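DNA repair and recombination protein RadB (PDB 2CVH) probably binds ATP and DNA as a RecA-like recombinase relative and takes part in DNA repair and homologous recombination without promoting strand exchange. Local coordinates at residues Thr4-Leu9 against Ala37-Leu42; Ala49-Glu54 against Val109-Ile114; Gly96-Thr101 against Gln136-Ile141; Glu130-Leu135 against Gln170-Arg175; Lys177-Leu182 against Val194-Arg199. All blocks are in the same frame, centred on the assembly; numbering follows the deposited sequence.

Contact 1. Residues Thr4-Leu9 against Ala37-Leu42; sequences TGTKSL and ALQTGL
T40 turns its hydroxyl to the backbone and methyl of T4: OG1 of T40 lies 3.8 Å from CA of T4 and slightly farther from its CG2, while itself hydrogen-bonding back to L36 O. The two threonine side chains cross obliquely. One helix position earlier, the long chain of Q39, with CG anti to the backbone N (chi1 -180°), reaches toward the T4 carbonyl, its CG 3.2 Å from T4 O. T4 folds its own loop as an ST turn, its OG1 accepting from T6 N at 3.2 Å; the same OG1 is hydrogen-bonded to D10. Replacing T4 by alanine removes hydroxyl and methyl together and would probably leave T6 N and D10 without this partner. G5 passes Q39 with positive phi, a glycine-favouring conformation. The loop leads into helix 7-12 and rests on helix 33-44, which begins at the end of the predicted P-loop; I216 of strand 215-218 touches T6 and Q39, and M65 of helix 59-67 meets Q39.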
# COMPACT_ATOMS: atom_id res chain seq x y z
N THR A 4 3.50 8.59 -7.66
CA THR A 4 3.28 8.84 -6.22
C THR A 4 3.11 10.34 -5.99
O THR A 4 2.81 10.78 -4.88
CB THR A 4 4.50 8.41 -5.33
OG1 THR A 4 5.68 9.12 -5.73
CG2 THR A 4 4.77 6.93 -5.43
N GLY A 5 3.33 11.13 -7.03
CA GLY A 5 3.19 12.56 -6.91
C GLY A 5 4.40 13.15 -6.22
O GLY A 5 4.41 14.34 -5.91
N THR A 6 5.43 12.32 -6.05
CA THR A 6 6.67 12.72 -5.40
C THR A 6 7.85 12.36 -6.31
O THR A 6 8.02 11.20 -6.75
CB THR A 6 6.80 11.98 -4.08
OG1 THR A 6 5.56 12.10 -3.37
CG2 THR A 6 7.89 12.58 -3.24
N LYS A 7 8.65 13.37 -6.62
CA LYS A 7 9.81 13.23 -7.50
C LYS A 7 10.82 12.17 -7.00
O LYS A 7 11.32 11.37 -7.78
CB LYS A 7 10.48 14.61 -7.61
CG LYS A 7 11.16 14.90 -8.90
CD LYS A 7 12.60 14.49 -8.90
CE LYS A 7 13.26 14.79 -10.24
NZ LYS A 7 14.68 14.36 -10.23
N SER A 8 11.07 12.12 -5.71
CA SER A 8 12.02 11.16 -5.18
C SER A 8 11.49 9.75 -5.21
O SER A 8 12.21 8.83 -5.58
CB SER A 8 12.46 11.54 -3.76
OG SER A 8 11.39 11.56 -2.82
N LEU A 9 10.26 9.56 -4.74
CA LEU A 9 9.64 8.25 -4.70
C LEU A 9 9.49 7.67 -6.11
O LEU A 9 9.68 6.49 -6.32
CB LEU A 9 8.29 8.31 -3.94
CG LEU A 9 8.35 8.54 -2.42
CD1 LEU A 9 6.98 8.81 -1.80
CD2 LEU A 9 8.93 7.30 -1.75
N ALA A 37 -0.53 5.81 -0.16
CA ALA A 37 -1.63 5.12 -0.83
C ALA A 37 -2.68 6.13 -1.30
O ALA A 37 -3.06 6.13 -2.48
CB ALA A 37 -2.25 4.09 0.12
N LEU A 38 -3.09 7.01 -0.38
CA LEU A 38 -4.08 8.05 -0.66
C LEU A 38 -3.66 8.95 -1.81
O LEU A 38 -4.46 9.24 -2.71
CB LEU A 38 -4.33 8.93 0.59
CG LEU A 38 -5.39 8.69 1.68
CD1 LEU A 38 -5.38 9.85 2.71
CD2 LEU A 38 -6.77 8.62 1.06
N GLN A 39 -2.41 9.39 -1.79
CA GLN A 39 -1.88 10.26 -2.81
C GLN A 39 -1.76 9.61 -4.17
O GLN A 39 -2.03 10.24 -5.19
CB GLN A 39 -0.53 10.82 -2.37
CG GLN A 39 0.12 11.76 -3.37
CD GLN A 39 1.07 12.74 -2.69
OE1 GLN A 39 2.20 12.97 -3.14
NE2 GLN A 39 0.59 13.37 -1.63
N THR A 40 -1.30 8.36 -4.19
CA THR A 40 -1.18 7.65 -5.46
C THR A 40 -2.59 7.50 -6.05
O THR A 40 -2.82 7.85 -7.20
CB THR A 40 -0.51 6.28 -5.27
OG1 THR A 40 0.76 6.48 -4.64
CG2 THR A 40 -0.30 5.57 -6.61
N GLY A 41 -3.54 7.05 -5.23
CA GLY A 41 -4.92 6.90 -5.67
C GLY A 41 -5.50 8.22 -6.14
O GLY A 41 -6.03 8.34 -7.25
N LEU A 42 -5.34 9.25 -5.33
CA LEU A 42 -5.84 10.58 -5.66
C LEU A 42 -5.37 11.10 -7.03
O LEU A 42 -6.17 11.53 -7.85
CB LEU A 42 -5.47 11.54 -4.52
CG LEU A 42 -5.91 13.01 -4.42
CD1 LEU A 42 -4.81 13.91 -4.87
CD2 LEU A 42 -7.23 13.27 -5.17

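Contact 2. Residues Ala49-Glu54 against Val109-Ile114; sequences AYVDTE and VVVDSI
The Y50 ring lies across V110, a CH-pi contact in which CG1 of V110 sits over one ring face, 3.9 Å from the Y50 centroid and offset toward the rim. CG of Y50 is anti to the backbone N (chi1 -159°), which carries the ring along the sheet face shared with D112. There Y50 and D112 run alongside one another in the same direction, ring and carboxylate planes 48° apart, and Y50 OH gives a weak hydrogen bond to OD2 of D112 at 3.5 Å. Without the ring, as with an alanine at Y50, one side of V110 would probably be left open and D112 OD2 would probably lose its weak hydroxyl partner. D52 also runs alongside D112, but its carboxylate is occupied by the backbone N of G56 and F57. The strands are parallel (3° apart), neighbours in the central sheet of the RecA-like fold, joined by V110 N to A49 O, V51 N to V110 O and D112 N to V51 O. At the C-terminal end of strand 106-112, D112 O accepts from T53 N at 2.7 Å and E54 N at 3.0 Å. Two carboxylate oxygens, E54 OE2 and D112 OD1, face each other at 3.3 Å without a hydrogen bond. Acidic groups thus converge at the strand ends beside Y29 and T34 of the predicted ATP site, consistent with D112 being the Walker B aspartate of this family.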
# COMPACT_ATOMS: atom_id res chain seq x y z
N ALA A 49 -9.95 0.83 -5.44
CA ALA A 49 -10.63 -0.12 -4.56
C ALA A 49 -9.76 -0.07 -3.32
O ALA A 49 -8.57 -0.35 -3.38
CB ALA A 49 -10.61 -1.54 -5.16
N TYR A 50 -10.35 0.29 -2.18
CA TYR A 50 -9.57 0.42 -0.98
C TYR A 50 -10.16 -0.47 0.11
O TYR A 50 -11.24 -0.23 0.62
CB TYR A 50 -9.55 1.90 -0.57
CG TYR A 50 -8.42 2.30 0.36
CD1 TYR A 50 -8.35 1.78 1.67
CD2 TYR A 50 -7.44 3.21 -0.05
CE1 TYR A 50 -7.32 2.15 2.55
CE2 TYR A 50 -6.40 3.59 0.82
CZ TYR A 50 -6.34 3.05 2.12
OH TYR A 50 -5.30 3.38 2.98
N VAL A 51 -9.46 -1.56 0.41
CA VAL A 51 -9.89 -2.50 1.43
C VAL A 51 -9.24 -2.03 2.72
O VAL A 51 -8.03 -2.20 2.93
CB VAL A 51 -9.46 -3.94 1.09
CG1 VAL A 51 -9.94 -4.90 2.16
CG2 VAL A 51 -10.03 -4.34 -0.29
N ASP A 52 -10.04 -1.37 3.55
CA ASP A 52 -9.55 -0.82 4.79
C ASP A 52 -9.97 -1.60 5.99
O ASP A 52 -11.00 -1.33 6.59
CB ASP A 52 -10.01 0.63 4.93
CG ASP A 52 -9.24 1.37 6.01
OD1 ASP A 52 -8.20 0.88 6.51
OD2 ASP A 52 -9.67 2.47 6.37
N THR A 53 -9.12 -2.54 6.37
CA THR A 53 -9.39 -3.38 7.52
C THR A 53 -8.90 -2.72 8.79
O THR A 53 -9.41 -2.98 9.87
CB THR A 53 -8.69 -4.74 7.34
OG1 THR A 53 -8.71 -5.10 5.95
CG2 THR A 53 -9.41 -5.83 8.12
N GLU A 54 -7.93 -1.82 8.64
CA GLU A 54 -7.30 -1.12 9.76
C GLU A 54 -7.88 0.28 10.09
O GLU A 54 -7.44 0.94 11.03
CB GLU A 54 -5.79 -1.02 9.48
CG GLU A 54 -4.90 -0.67 10.69
CD GLU A 54 -3.96 0.51 10.42
OE1 GLU A 54 -4.15 1.58 11.04
OE2 GLU A 54 -3.04 0.37 9.58
N VAL A 109 -5.66 -0.63 -6.56
CA VAL A 109 -6.29 -1.40 -5.48
C VAL A 109 -5.34 -1.18 -4.30
O VAL A 109 -4.12 -1.15 -4.48
CB VAL A 109 -6.37 -2.96 -5.80
CG1 VAL A 109 -6.97 -3.71 -4.62
CG2 VAL A 109 -7.19 -3.22 -7.06
N VAL A 110 -5.89 -1.02 -3.10
CA VAL A 110 -5.09 -0.82 -1.90
C VAL A 110 -5.71 -1.70 -0.85
O VAL A 110 -6.92 -1.71 -0.69
CB VAL A 110 -5.14 0.66 -1.36
CG1 VAL A 110 -4.31 0.76 -0.09
CG2 VAL A 110 -4.64 1.66 -2.43
N VAL A 111 -4.89 -2.51 -0.19
CA VAL A 111 -5.40 -3.35 0.88
C VAL A 111 -4.67 -2.86 2.11
O VAL A 111 -3.47 -2.58 2.06
CB VAL A 111 -5.15 -4.86 0.64
CG1 VAL A 111 -5.80 -5.67 1.75
CG2 VAL A 111 -5.74 -5.28 -0.72
N ASP A 112 -5.39 -2.69 3.21
CA ASP A 112 -4.79 -2.17 4.43
C ASP A 112 -5.45 -2.83 5.62
O ASP A 112 -6.45 -2.33 6.12
CB ASP A 112 -5.02 -0.65 4.45
CG ASP A 112 -4.34 0.06 5.62
OD1 ASP A 112 -3.83 -0.60 6.56
OD2 ASP A 112 -4.32 1.31 5.59
N SER A 113 -4.86 -3.89 6.14
CA SER A 113 -3.60 -4.43 5.67
C SER A 113 -3.72 -5.95 5.70
O SER A 113 -3.71 -6.60 4.66
CB SER A 113 -2.49 -3.99 6.61
OG SER A 113 -2.81 -4.27 7.97
N ILE A 114 -3.84 -6.46 6.93
CA ILE A 114 -3.99 -7.88 7.31
C ILE A 114 -2.82 -8.53 8.08
O ILE A 114 -1.99 -9.25 7.50
CB ILE A 114 -4.52 -8.82 6.15
CG1 ILE A 114 -5.17 -10.06 6.77
CG2 ILE A 114 -3.40 -9.24 5.18
CD1 ILE A 114 -5.69 -11.05 5.76

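Contact 3. Residues Gly96-Thr101 against Gln136-Ile141; sequences GSLKKT and QVLLWI
The indole of W140 is met obliquely by the end of K99, whose NZ comes to 3.2 Å from CZ3 of W140 while CD and CE of the lysine lie against the same corner of the six-membered ring. This pair forms the outer border of two helices that flank the parallel part of the mixed sheet in the RecA-like alpha/beta core, before and after strand 106-112; the axes of segments 96-101 and 136-141 run 9° apart, 9.6 Å at closest approach. A bend at chi3 (-64°) swings the K99 amine back toward the neighbouring helix, and the lysine chain crosses V137 at about a right angle, K99 CE 3.6 Å from V137 CG1. Deeper in, L98 CD1 and L138 CD2 meet loosely. L98 also reaches the strands at A49, V51 and V109, joining helix to sheet. Between the two levels I141 inserts its terminal methyl: CD1 of I141 lies 3.5 Å from CB of L98 and 3.9 Å from the backbone N of K99.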
# COMPACT_ATOMS: atom_id res chain seq x y z
N GLY A 96 -12.10 -11.56 -2.42
CA GLY A 96 -12.73 -12.42 -3.39
C GLY A 96 -13.71 -11.61 -4.21
O GLY A 96 -13.70 -11.67 -5.44
N SER A 97 -14.51 -10.78 -3.53
CA SER A 97 -15.50 -9.95 -4.22
C SER A 97 -14.83 -9.03 -5.23
O SER A 97 -15.32 -8.83 -6.36
CB SER A 97 -16.32 -9.12 -3.20
OG SER A 97 -15.61 -7.98 -2.71
N LEU A 98 -13.66 -8.51 -4.84
CA LEU A 98 -12.89 -7.61 -5.67
C LEU A 98 -12.66 -8.12 -7.08
O LEU A 98 -12.47 -7.33 -8.01
CB LEU A 98 -11.55 -7.30 -5.01
CG LEU A 98 -11.57 -6.32 -3.84
CD1 LEU A 98 -10.14 -5.96 -3.47
CD2 LEU A 98 -12.34 -5.06 -4.22
N LYS A 99 -12.70 -9.44 -7.22
CA LYS A 99 -12.50 -10.07 -8.52
C LYS A 99 -13.47 -9.50 -9.55
O LYS A 99 -13.06 -9.13 -10.65
CB LYS A 99 -12.66 -11.58 -8.40
CG LYS A 99 -11.72 -12.38 -9.30
CD LYS A 99 -11.73 -13.89 -8.96
CE LYS A 99 -11.21 -14.17 -7.55
NZ LYS A 99 -11.40 -15.59 -7.14
N LYS A 100 -14.74 -9.34 -9.16
CA LYS A 100 -15.73 -8.80 -10.07
C LYS A 100 -16.06 -7.31 -9.91
O LYS A 100 -16.61 -6.69 -10.82
CB LYS A 100 -17.00 -9.65 -10.03
CG LYS A 100 -17.91 -9.52 -11.28
CD LYS A 100 -17.26 -10.06 -12.57
CE LYS A 100 -16.48 -9.00 -13.34
NZ LYS A 100 -15.83 -9.55 -14.56
N THR A 101 -15.74 -6.74 -8.75
CA THR A 101 -15.97 -5.32 -8.50
C THR A 101 -14.98 -4.49 -9.32
O THR A 101 -15.33 -3.45 -9.90
CB THR A 101 -15.73 -4.96 -7.02
OG1 THR A 101 -16.46 -5.88 -6.18
CG2 THR A 101 -16.16 -3.51 -6.73
N GLN A 136 -2.69 -14.29 -3.80
CA GLN A 136 -2.87 -14.82 -5.14
C GLN A 136 -4.06 -14.17 -5.84
O GLN A 136 -3.96 -13.86 -7.04
CB GLN A 136 -3.02 -16.34 -5.13
CG GLN A 136 -1.68 -17.06 -5.21
CD GLN A 136 -0.76 -16.46 -6.28
OE1 GLN A 136 0.32 -15.96 -5.97
NE2 GLN A 136 -1.20 -16.49 -7.54
N VAL A 137 -5.16 -13.97 -5.13
CA VAL A 137 -6.32 -13.32 -5.73
C VAL A 137 -5.93 -11.89 -6.13
O VAL A 137 -6.22 -11.45 -7.24
CB VAL A 137 -7.55 -13.32 -4.78
CG1 VAL A 137 -8.73 -12.56 -5.42
CG2 VAL A 137 -7.96 -14.75 -4.49
N LEU A 138 -5.17 -11.21 -5.27
CA LEU A 138 -4.74 -9.85 -5.57
C LEU A 138 -3.82 -9.81 -6.79
O LEU A 138 -3.94 -8.91 -7.64
CB LEU A 138 -4.07 -9.20 -4.34
CG LEU A 138 -5.05 -8.92 -3.20
CD1 LEU A 138 -4.33 -8.55 -1.91
CD2 LEU A 138 -6.05 -7.82 -3.62
N LEU A 139 -2.89 -10.77 -6.89
CA LEU A 139 -1.99 -10.81 -8.05
C LEU A 139 -2.82 -11.07 -9.32
O LEU A 139 -2.59 -10.45 -10.37
CB LEU A 139 -0.90 -11.89 -7.89
CG LEU A 139 0.14 -11.98 -9.03
CD1 LEU A 139 0.91 -10.69 -9.23
CD2 LEU A 139 1.08 -13.11 -8.74
N TRP A 140 -3.81 -11.94 -9.20
CA TRP A 140 -4.73 -12.27 -10.29
C TRP A 140 -5.45 -10.98 -10.72
O TRP A 140 -5.50 -10.64 -11.91
CB TRP A 140 -5.76 -13.27 -9.74
CG TRP A 140 -6.49 -14.13 -10.72
CD1 TRP A 140 -6.31 -14.18 -12.08
CD2 TRP A 140 -7.51 -15.08 -10.41
NE1 TRP A 140 -7.16 -15.11 -12.63
CE2 TRP A 140 -7.91 -15.68 -11.63
CE3 TRP A 140 -8.14 -15.49 -9.22
CZ2 TRP A 140 -8.91 -16.67 -11.69
CZ3 TRP A 140 -9.12 -16.46 -9.28
CH2 TRP A 140 -9.50 -17.05 -10.51
N ILE A 141 -6.00 -10.25 -9.75
CA ILE A 141 -6.68 -8.98 -10.05
C ILE A 141 -5.72 -8.01 -10.74
O ILE A 141 -6.06 -7.42 -11.78
CB ILE A 141 -7.29 -8.30 -8.77
CG1 ILE A 141 -8.46 -9.13 -8.22
CG2 ILE A 141 -7.76 -6.87 -9.07
CD1 ILE A 141 -8.89 -8.74 -6.82

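Contact 4. Residues Glu130-Leu135 against Gln170-Arg175; sequences ELSRQL and QTLGYR
L131 brings its branch point against L172, CG of L131 lying 3.6 Å from CD1 of L172 as the two side chains slant across each other. CB of S132 lies over one face of the R175 guanidinium, 3.2 Å from NH2 of R175. S132 OG is hydrogen-bonded to I128 O and set against CD1 of L172; R175 NH1 lies 3.0 Å from S132 OG. One turn beyond S132, L135 finishes the interface: its CB packs 3.4 Å from CG of R175, and its CD1 approaches CD1 of L172 at 3.6 Å. That single methyl of L172 is therefore gripped by three residues of segment 130-135. A bend at chi2 (74°) folds R175 so that its methylenes follow L135 while the guanidinium reaches S132. The segment axes pass 10.4 Å apart at closest approach, 13° from parallel, coupling helix 128-145 to the short helix before strands 178-184 and 190-197. R175 NE bonds weakly to Q136, but no salt bridge crosses these segments: aliphatic carbon does the packing.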
# COMPACT_ATOMS: atom_id res chain seq x y z
N GLU A 130 -4.19 -19.08 3.91
CA GLU A 130 -5.32 -18.18 3.68
C GLU A 130 -4.77 -16.83 3.19
O GLU A 130 -5.40 -16.15 2.38
CB GLU A 130 -6.11 -18.00 4.97
CG GLU A 130 -7.51 -18.59 4.92
CD GLU A 130 -8.44 -17.85 3.98
OE1 GLU A 130 -9.37 -18.49 3.44
OE2 GLU A 130 -8.24 -16.63 3.77
N LEU A 131 -3.61 -16.46 3.71
CA LEU A 131 -2.94 -15.23 3.31
C LEU A 131 -2.55 -15.41 1.85
O LEU A 131 -2.81 -14.55 1.02
CB LEU A 131 -1.71 -14.98 4.18
CG LEU A 131 -0.81 -13.81 3.78
CD1 LEU A 131 -1.61 -12.51 3.77
CD2 LEU A 131 0.39 -13.71 4.73
N SER A 132 -1.97 -16.57 1.55
CA SER A 132 -1.55 -16.90 0.19
C SER A 132 -2.74 -16.90 -0.77
O SER A 132 -2.60 -16.59 -1.96
CB SER A 132 -0.85 -18.26 0.17
OG SER A 132 0.27 -18.26 1.04
N ARG A 133 -3.91 -17.26 -0.25
CA ARG A 133 -5.15 -17.26 -1.02
C ARG A 133 -5.40 -15.83 -1.50
O ARG A 133 -5.56 -15.56 -2.69
CB ARG A 133 -6.33 -17.66 -0.11
CG ARG A 133 -7.31 -18.67 -0.69
CD ARG A 133 -6.78 -20.09 -0.53
NE ARG A 133 -6.78 -20.54 0.86
CZ ARG A 133 -6.26 -21.68 1.28
NH1 ARG A 133 -5.68 -22.51 0.42
NH2 ARG A 133 -6.34 -22.02 2.56
N GLN A 134 -5.41 -14.92 -0.53
CA GLN A 134 -5.63 -13.50 -0.75
C GLN A 134 -4.60 -12.87 -1.68
O GLN A 134 -4.94 -12.21 -2.66
CB GLN A 134 -5.65 -12.78 0.59
CG GLN A 134 -6.83 -13.21 1.45
CD GLN A 134 -6.78 -12.69 2.87
OE1 GLN A 134 -6.85 -11.49 3.12
NE2 GLN A 134 -6.68 -13.61 3.83
N LEU A 135 -3.32 -13.09 -1.38
CA LEU A 135 -2.26 -12.53 -2.19
C LEU A 135 -2.40 -13.00 -3.62
O LEU A 135 -2.31 -12.20 -4.56
CB LEU A 135 -0.89 -12.88 -1.59
CG LEU A 135 -0.55 -12.17 -0.27
CD1 LEU A 135 0.80 -12.65 0.26
CD2 LEU A 135 -0.52 -10.64 -0.46
N GLN A 170 8.97 -15.17 3.29
CA GLN A 170 9.20 -16.19 2.26
C GLN A 170 8.39 -16.02 0.97
O GLN A 170 8.46 -14.97 0.34
CB GLN A 170 8.98 -17.59 2.85
CG GLN A 170 9.54 -18.72 1.99
CD GLN A 170 8.73 -19.99 2.10
OE1 GLN A 170 7.84 -20.11 2.95
NE2 GLN A 170 9.01 -20.94 1.23
N THR A 171 7.64 -17.05 0.58
CA THR A 171 6.83 -17.03 -0.64
C THR A 171 5.85 -15.88 -0.56
O THR A 171 5.62 -15.17 -1.55
CB THR A 171 6.05 -18.36 -0.81
OG1 THR A 171 6.92 -19.47 -0.54
CG2 THR A 171 5.50 -18.50 -2.23
N LEU A 172 5.27 -15.69 0.62
CA LEU A 172 4.33 -14.60 0.85
C LEU A 172 5.11 -13.31 0.58
O LEU A 172 4.59 -12.35 -0.00
CB LEU A 172 3.81 -14.61 2.29
CG LEU A 172 2.86 -15.72 2.76
CD1 LEU A 172 1.61 -15.73 1.89
CD2 LEU A 172 3.54 -17.07 2.71
N GLY A 173 6.37 -13.32 0.97
CA GLY A 173 7.22 -12.17 0.74
C GLY A 173 7.36 -12.01 -0.76
O GLY A 173 7.01 -10.97 -1.31
N TYR A 174 7.85 -13.06 -1.43
CA TYR A 174 8.05 -13.01 -2.88
C TYR A 174 6.73 -12.88 -3.65
O TYR A 174 6.73 -12.78 -4.88
CB TYR A 174 8.88 -14.20 -3.37
CG TYR A 174 10.35 -14.11 -2.99
CD1 TYR A 174 10.85 -14.82 -1.89
CD2 TYR A 174 11.23 -13.28 -3.68
CE1 TYR A 174 12.19 -14.70 -1.50
CE2 TYR A 174 12.56 -13.15 -3.30
CZ TYR A 174 13.03 -13.86 -2.21
OH TYR A 174 14.34 -13.75 -1.82
N ARG A 175 5.62 -12.89 -2.91
CA ARG A 175 4.30 -12.70 -3.49
C ARG A 175 4.28 -11.25 -3.98
O ARG A 175 3.60 -10.90 -4.95
CB ARG A 175 3.21 -12.88 -2.43
CG ARG A 175 2.17 -13.93 -2.77
CD ARG A 175 2.73 -15.34 -2.62
NE ARG A 175 1.75 -16.37 -2.95
CZ ARG A 175 1.57 -17.49 -2.25
NH1 ARG A 175 2.30 -17.70 -1.15
NH2 ARG A 175 0.68 -18.39 -2.64

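Contact 5. Residues Lys177-Leu182 against Val194-Arg199; sequences KDILRL and VLERHR
R181 and E196 form a salt bridge, NH1 of R181 lying 2.7 Å from OE2 of E196. The carboxylate is met on its anti side, with the two planes nearly perpendicular (82°); E196 OE1 goes to Y26 OH, and R181 NE to D183. At the other end R199 NH1 makes a second salt bridge to D178 OD2 at 2.8 Å. The D178 carboxylate is at the same time stacked almost flat (17°) over one face of the H198 ring. Between these ends the strands form an antiparallel hairpin: R181 N to V194 O (2.8 Å) and V194 N to R181 O (2.7 Å) make one regular pair. I179 N donates to R197 O (2.7 Å), but I179 O receives two weak bonds, from E196 N and R197 N, which marks a classic beta bulge. Outward from the backbone, I179 and R197 run side by side, CD1 of I179 over a face of the guanidinium, 3.4 Å from NH2 of R197; the far end of that arginine makes a cation-pi contact with Y174. V194 CG2 likewise lies over R181. On the opposite sheet face L180 CD2 and L195 CD1 touch at 4.0 Å, with L12 of helix 7-12 nearby. Charge pairs thus bracket this part of the hairpin, while R197 NE is buried with no partner in the model.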
# COMPACT_ATOMS: atom_id res chain seq x y z
N LYS A 177 6.46 -8.49 -5.56
CA LYS A 177 7.66 -8.29 -6.35
C LYS A 177 8.43 -7.05 -5.94
O LYS A 177 9.65 -7.01 -6.03
CB LYS A 177 7.30 -8.21 -7.84
CG LYS A 177 7.64 -9.48 -8.64
CD LYS A 177 7.17 -10.74 -7.93
CE LYS A 177 7.52 -11.98 -8.70
NZ LYS A 177 7.13 -13.14 -7.85
N ASP A 178 7.70 -6.01 -5.54
CA ASP A 178 8.31 -4.77 -5.12
C ASP A 178 8.00 -4.56 -3.64
O ASP A 178 6.89 -4.89 -3.18
CB ASP A 178 7.78 -3.60 -5.95
CG ASP A 178 8.07 -3.75 -7.42
OD1 ASP A 178 8.88 -4.62 -7.77
OD2 ASP A 178 7.48 -2.98 -8.23
N ILE A 179 8.98 -4.08 -2.89
CA ILE A 179 8.81 -3.87 -1.46
C ILE A 179 9.48 -2.56 -1.06
O ILE A 179 10.67 -2.34 -1.36
CB ILE A 179 9.42 -5.03 -0.63
CG1 ILE A 179 8.80 -6.38 -1.05
CG2 ILE A 179 9.19 -4.80 0.87
CD1 ILE A 179 9.07 -7.52 -0.08
N LEU A 180 8.71 -1.70 -0.42
CA LEU A 180 9.20 -0.42 0.05
C LEU A 180 9.04 -0.35 1.57
O LEU A 180 7.95 -0.64 2.11
CB LEU A 180 8.39 0.72 -0.56
CG LEU A 180 8.81 1.47 -1.81
CD1 LEU A 180 7.73 2.51 -2.10
CD2 LEU A 180 10.14 2.15 -1.58
N ARG A 181 10.11 0.02 2.26
CA ARG A 181 10.06 0.15 3.72
C ARG A 181 10.06 1.66 3.99
O ARG A 181 10.82 2.40 3.35
CB ARG A 181 11.29 -0.48 4.38
CG ARG A 181 11.20 -0.53 5.90
CD ARG A 181 12.51 -1.01 6.56
NE ARG A 181 13.53 0.03 6.60
CZ ARG A 181 14.80 -0.13 6.20
NH1 ARG A 181 15.21 -1.30 5.72
NH2 ARG A 181 15.67 0.88 6.30
N LEU A 182 9.17 2.12 4.85
CA LEU A 182 9.15 3.54 5.14
C LEU A 182 9.61 3.73 6.58
O LEU A 182 9.13 3.05 7.49
CB LEU A 182 7.75 4.12 4.95
CG LEU A 182 6.98 3.87 3.66
CD1 LEU A 182 5.75 4.74 3.71
CD2 LEU A 182 7.78 4.20 2.42
N VAL A 194 12.87 2.95 1.66
CA VAL A 194 13.96 2.14 1.17
C VAL A 194 13.36 1.06 0.28
O VAL A 194 12.41 0.38 0.68
CB VAL A 194 14.75 1.49 2.33
CG1 VAL A 194 15.90 0.64 1.77
CG2 VAL A 194 15.30 2.55 3.27
N LEU A 195 13.86 0.99 -0.95
CA LEU A 195 13.43 0.00 -1.94
C LEU A 195 14.18 -1.29 -1.63
O LEU A 195 15.30 -1.50 -2.11
CB LEU A 195 13.79 0.47 -3.34
CG LEU A 195 13.18 -0.33 -4.48
CD1 LEU A 195 11.65 -0.40 -4.34
CD2 LEU A 195 13.56 0.29 -5.77
N GLU A 196 13.57 -2.13 -0.82
CA GLU A 196 14.19 -3.39 -0.41
C GLU A 196 14.11 -4.47 -1.46
O GLU A 196 14.92 -5.40 -1.47
CB GLU A 196 13.52 -3.89 0.85
CG GLU A 196 13.53 -2.86 1.90
CD GLU A 196 13.27 -3.46 3.22
OE1 GLU A 196 12.29 -4.23 3.33
OE2 GLU A 196 14.08 -3.20 4.13
N ARG A 197 13.14 -4.35 -2.34
CA ARG A 197 12.98 -5.35 -3.35
C ARG A 197 12.27 -4.75 -4.52
O ARG A 197 11.29 -4.00 -4.37
CB ARG A 197 12.20 -6.53 -2.78
CG ARG A 197 12.04 -7.67 -3.76
CD ARG A 197 12.18 -9.00 -3.05
NE ARG A 197 10.93 -9.49 -2.50
CZ ARG A 197 10.85 -10.29 -1.44
NH1 ARG A 197 11.93 -10.68 -0.79
NH2 ARG A 197 9.67 -10.74 -1.06
N HIS A 198 12.81 -5.00 -5.70
CA HIS A 198 12.19 -4.51 -6.89
C HIS A 198 12.65 -5.37 -8.02
O HIS A 198 13.70 -6.02 -7.94
CB HIS A 198 12.57 -3.06 -7.16
CG HIS A 198 11.61 -2.36 -8.07
ND1 HIS A 198 11.78 -2.29 -9.44
CD2 HIS A 198 10.46 -1.70 -7.80
CE1 HIS A 198 10.79 -1.61 -9.97
NE2 HIS A 198 9.98 -1.23 -9.00
N ARG A 199 11.89 -5.33 -9.08
CA ARG A 199 12.17 -6.15 -10.24
C ARG A 199 13.29 -5.68 -11.14
O ARG A 199 13.97 -6.50 -11.75
CB ARG A 199 10.87 -6.35 -11.02
CG ARG A 199 9.82 -7.12 -10.23
CD ARG A 199 8.54 -6.32 -10.06
NE ARG A 199 8.05 -5.82 -11.33
CZ ARG A 199 7.99 -4.54 -11.66
NH1 ARG A 199 8.40 -3.61 -10.79
NH2 ARG A 199 7.54 -4.18 -12.86

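Overall arrangement
From the N terminus, contact 1 closes the first loop, over strand 22-26 and the P-loop, and places the entry to helix 7-12 on helix 33-44. Contact 2 then closes the long excursion from 49-54 to 109-114 and lies beside contact 1, A37 meeting Y50 and V110. Contact 3 crosses it, since 96-101 falls inside that excursion, and sets helices 90-101 and 128-145 on the strands through L98 and L138. Contact 4 crosses contact 3, as 130-135 falls between 96-101 and 136-141; both use helix 128-145, and 170-175 is brought in. Contact 5, last in series, is the hairpin that extends the same sheet; R197 NH2 probably hydrogen-bonds G173 O, linking it to contact 4.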